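Local coordinates for DUF2235 domain-containing protein (Pseudomonas aeruginosa, PDB 4O5P) that is a type VI secretion effector, Tle1, that probably hydrolyses membrane phospholipids with an alpha/beta-hydrolase-type catalytic domain, at residues His333-His338 against Gly467-Val472. Numbering follows the deposited sequence.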
ATOM      1  N   HIS A 333      -3.724  -0.473  13.074  1.00 14.37           N
ATOM      2  CA  HIS A 333      -3.898  -0.863  11.668  1.00 14.56           C
ATOM      3  C   HIS A 333      -5.377  -1.065  11.350  1.00 14.98           C
ATOM      4  O   HIS A 333      -6.007  -1.967  11.869  1.00 13.37           O
ATOM      5  CB  HIS A 333      -3.167  -2.179  11.404  1.00 15.05           C
ATOM      6  CG  HIS A 333      -3.060  -2.548   9.953  1.00 14.53           C
ATOM      7  ND1 HIS A 333      -2.870  -3.848   9.536  1.00 13.84           N
ATOM      8  CD2 HIS A 333      -3.068  -1.793   8.828  1.00 15.70           C
ATOM      9  CE1 HIS A 333      -2.765  -3.879   8.218  1.00 12.12           C
ATOM     10  NE2 HIS A 333      -2.885  -2.645   7.762  1.00 14.70           N
ATOM     11  N   LEU A 334      -5.910  -0.229  10.474  1.00 14.46           N
ATOM     12  CA  LEU A 334      -7.288  -0.308  10.054  1.00 13.40           C
ATOM     13  C   LEU A 334      -7.282  -1.014   8.712  1.00 14.53           C
ATOM     14  O   LEU A 334      -6.580  -0.575   7.795  1.00 14.85           O
ATOM     15  CB  LEU A 334      -7.838   1.115   9.902  1.00 15.75           C
ATOM     16  CG  LEU A 334      -7.686   2.000  11.141  1.00 14.20           C
ATOM     17  CD1 LEU A 334      -8.365   3.331  10.937  1.00 15.41           C
ATOM     18  CD2 LEU A 334      -8.221   1.296  12.412  1.00 10.20           C
ATOM     19  N   VAL A 335      -8.059  -2.097   8.598  1.00 14.06           N
ATOM     20  CA  VAL A 335      -8.064  -2.924   7.388  1.00 14.40           C
ATOM     21  C   VAL A 335      -9.441  -3.034   6.723  1.00 13.98           C
ATOM     22  O   VAL A 335     -10.470  -2.954   7.390  1.00 15.64           O
ATOM     23  CB  VAL A 335      -7.494  -4.345   7.672  1.00 14.08           C
ATOM     24  CG1 VAL A 335      -6.161  -4.247   8.453  1.00 13.05           C
ATOM     25  CG2 VAL A 335      -8.479  -5.180   8.467  1.00 10.38           C
ATOM     26  N   SER A 336      -9.448  -3.206   5.398  1.00 13.14           N
ATOM     27  CA  SER A 336     -10.674  -3.381   4.607  1.00 10.73           C
ATOM     28  C   SER A 336     -11.179  -4.822   4.680  1.00 14.70           C
ATOM     29  O   SER A 336     -10.397  -5.756   4.503  1.00 17.08           O
ATOM     30  CB  SER A 336     -10.369  -3.010   3.148  1.00 12.71           C
ATOM     31  OG  SER A 336     -11.314  -3.562   2.240  1.00 13.31           O
ATOM     32  N   CYS A 337     -12.476  -5.015   4.937  1.00 14.50           N
ATOM     33  CA  CYS A 337     -13.071  -6.351   4.933  1.00 13.39           C
ATOM     34  C   CYS A 337     -13.511  -6.821   3.545  1.00 12.95           C
ATOM     35  O   CYS A 337     -13.637  -8.026   3.301  1.00 15.08           O
ATOM     36  CB  CYS A 337     -14.305  -6.379   5.842  1.00 16.36           C
ATOM     37  SG  CYS A 337     -13.920  -6.196   7.565  1.00 16.10           S
ATOM     38  N   HIS A 338     -13.776  -5.873   2.654  1.00 13.02           N
ATOM     39  CA  HIS A 338     -14.428  -6.179   1.374  1.00 14.94           C
ATOM     40  C   HIS A 338     -13.520  -6.116   0.143  1.00 14.74           C
ATOM     41  O   HIS A 338     -13.966  -6.448  -0.962  1.00 16.25           O
ATOM     42  CB  HIS A 338     -15.669  -5.302   1.196  1.00 14.21           C
ATOM     43  CG  HIS A 338     -16.634  -5.433   2.328  1.00 13.15           C
ATOM     44  ND1 HIS A 338     -17.005  -4.370   3.121  1.00 14.39           N
ATOM     45  CD2 HIS A 338     -17.235  -6.525   2.855  1.00 13.80           C
ATOM     46  CE1 HIS A 338     -17.817  -4.800   4.073  1.00 15.15           C
ATOM     47  NE2 HIS A 338     -17.968  -6.106   3.936  1.00 12.83           N
ATOM     48  N   GLY A 467     -14.428 -12.101  15.625  1.00 19.31           N
ATOM     49  CA  GLY A 467     -13.693 -13.327  15.380  1.00 21.60           C
ATOM     50  C   GLY A 467     -12.319 -12.949  14.889  1.00 19.58           C
ATOM     51  O   GLY A 467     -12.023 -11.771  14.750  1.00 17.36           O
ATOM     52  N   PRO A 468     -11.470 -13.945  14.617  1.00 19.17           N
ATOM     53  CA  PRO A 468     -10.165 -13.616  14.032  1.00 16.08           C
ATOM     54  C   PRO A 468     -10.365 -13.055  12.629  1.00 18.08           C
ATOM     55  O   PRO A 468     -11.444 -13.203  12.039  1.00 17.76           O
ATOM     56  CB  PRO A 468      -9.461 -14.981  13.948  1.00 19.55           C
ATOM     57  CG  PRO A 468     -10.610 -16.002  13.882  1.00 26.03           C
ATOM     58  CD  PRO A 468     -11.678 -15.399  14.781  1.00 17.23           C
ATOM     59  N   LEU A 469      -9.333 -12.439  12.078  1.00 14.25           N
ATOM     60  CA  LEU A 469      -9.472 -11.805  10.775  1.00 14.57           C
ATOM     61  C   LEU A 469     -10.015 -12.730   9.683  1.00 17.63           C
ATOM     62  O   LEU A 469     -10.829 -12.301   8.854  1.00 13.46           O
ATOM     63  CB  LEU A 469      -8.153 -11.177  10.349  1.00 13.62           C
ATOM     64  CG  LEU A 469      -8.126 -10.392   9.044  1.00 13.79           C
ATOM     65  CD1 LEU A 469      -9.281  -9.390   8.997  1.00 13.37           C
ATOM     66  CD2 LEU A 469      -6.788  -9.659   8.964  1.00 11.94           C
ATOM     67  N   GLU A 470      -9.592 -13.993   9.691  1.00 16.32           N
ATOM     68  CA  GLU A 470     -10.071 -14.944   8.687  1.00 17.52           C
ATOM     69  C   GLU A 470     -11.601 -15.082   8.679  1.00 16.96           C
ATOM     70  O   GLU A 470     -12.236 -15.046   7.623  1.00 18.61           O
ATOM     71  CB  GLU A 470      -9.421 -16.316   8.898  1.00 14.95           C
ATOM     72  CG  GLU A 470      -7.919 -16.354   8.640  1.00 17.08           C
ATOM     73  CD  GLU A 470      -7.070 -16.138   9.884  1.00 17.19           C
ATOM     74  OE1 GLU A 470      -7.504 -15.411  10.809  1.00 16.13           O
ATOM     75  OE2 GLU A 470      -5.943 -16.696   9.927  1.00 17.09           O
ATOM     76  N   GLU A 471     -12.192 -15.232   9.854  1.00 18.79           N
ATOM     77  CA  GLU A 471     -13.631 -15.411   9.940  1.00 18.41           C
ATOM     78  C   GLU A 471     -14.386 -14.144   9.593  1.00 18.28           C
ATOM     79  O   GLU A 471     -15.487 -14.211   9.020  1.00 17.09           O
ATOM     80  CB  GLU A 471     -14.026 -15.869  11.343  1.00 24.27           C
ATOM     81  CG  GLU A 471     -13.549 -17.271  11.660  1.00 24.91           C
ATOM     82  CD  GLU A 471     -14.200 -18.335  10.788  1.00 29.09           C
ATOM     83  OE1 GLU A 471     -15.299 -18.106  10.224  1.00 29.88           O
ATOM     84  OE2 GLU A 471     -13.600 -19.419  10.645  1.00 34.72           O
ATOM     85  N   VAL A 472     -13.807 -12.996   9.952  1.00 14.10           N
ATOM     86  CA  VAL A 472     -14.429 -11.723   9.640  1.00 13.65           C
ATOM     87  C   VAL A 472     -14.431 -11.548   8.123  1.00 14.73           C
ATOM     88  O   VAL A 472     -15.404 -11.069   7.548  1.00 15.20           O
ATOM     89  CB  VAL A 472     -13.734 -10.523  10.368  1.00 14.35           C
ATOM     90  CG1 VAL A 472     -14.147  -9.205   9.758  1.00 15.95           C
ATOM     91  CG2 VAL A 472     -14.087 -10.520  11.856  1.00 15.68           C
TER
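Val-335, near the end of strand 331-336 in the central sheet of the alpha/beta-hydrolase fold, and Cys-337, just past it, meet Leu-469 and Val-472 in the first turn of helix 469-487. The backbones stay well apart: their closest CA atoms are those of Cys-337 and Val-472, at 7.3 Å. Strand 331-336 runs parallel to its sheet neighbours 270-280 and 370-375 and gives way to loop at Cys-337. Across from it, Pro-468 is the N-cap residue, and its O accepts the backbone N of Val-472 at 3.2 Å, closing the opening turn. Being three residues apart on the helix, Leu-469 and Val-472 lie on the same side of it, the side facing the strand.

The contact is apolar, small and wholly buried, made by two pairs of side chains. Val-335 points at the helix, and its CG2 approaches CD1 of Leu-469 at 4.3 Å, a loose methyl-to-methyl touch. Leu-469 gets there because its CG lies anti to the backbone N (chi1 -176°), which carries the branch across the gap. Leu-346 packs against both residues, and Phe-8 touches Leu-469 and Val-472, so strands 346-353 and 7-10 add to the apolar surroundings of the contact.

The strand end also borders the probable catalytic centre. The backbone N of Ser-336 donates to OD1 of Asp-281, the acid of a putative triad with Ser-237 and His-379. One residue on, at Cys-337, chi1 of -68° sets the sulfur anti to the carbonyl carbon, and SG meets CG1 of Val-472 at 3.7 Å.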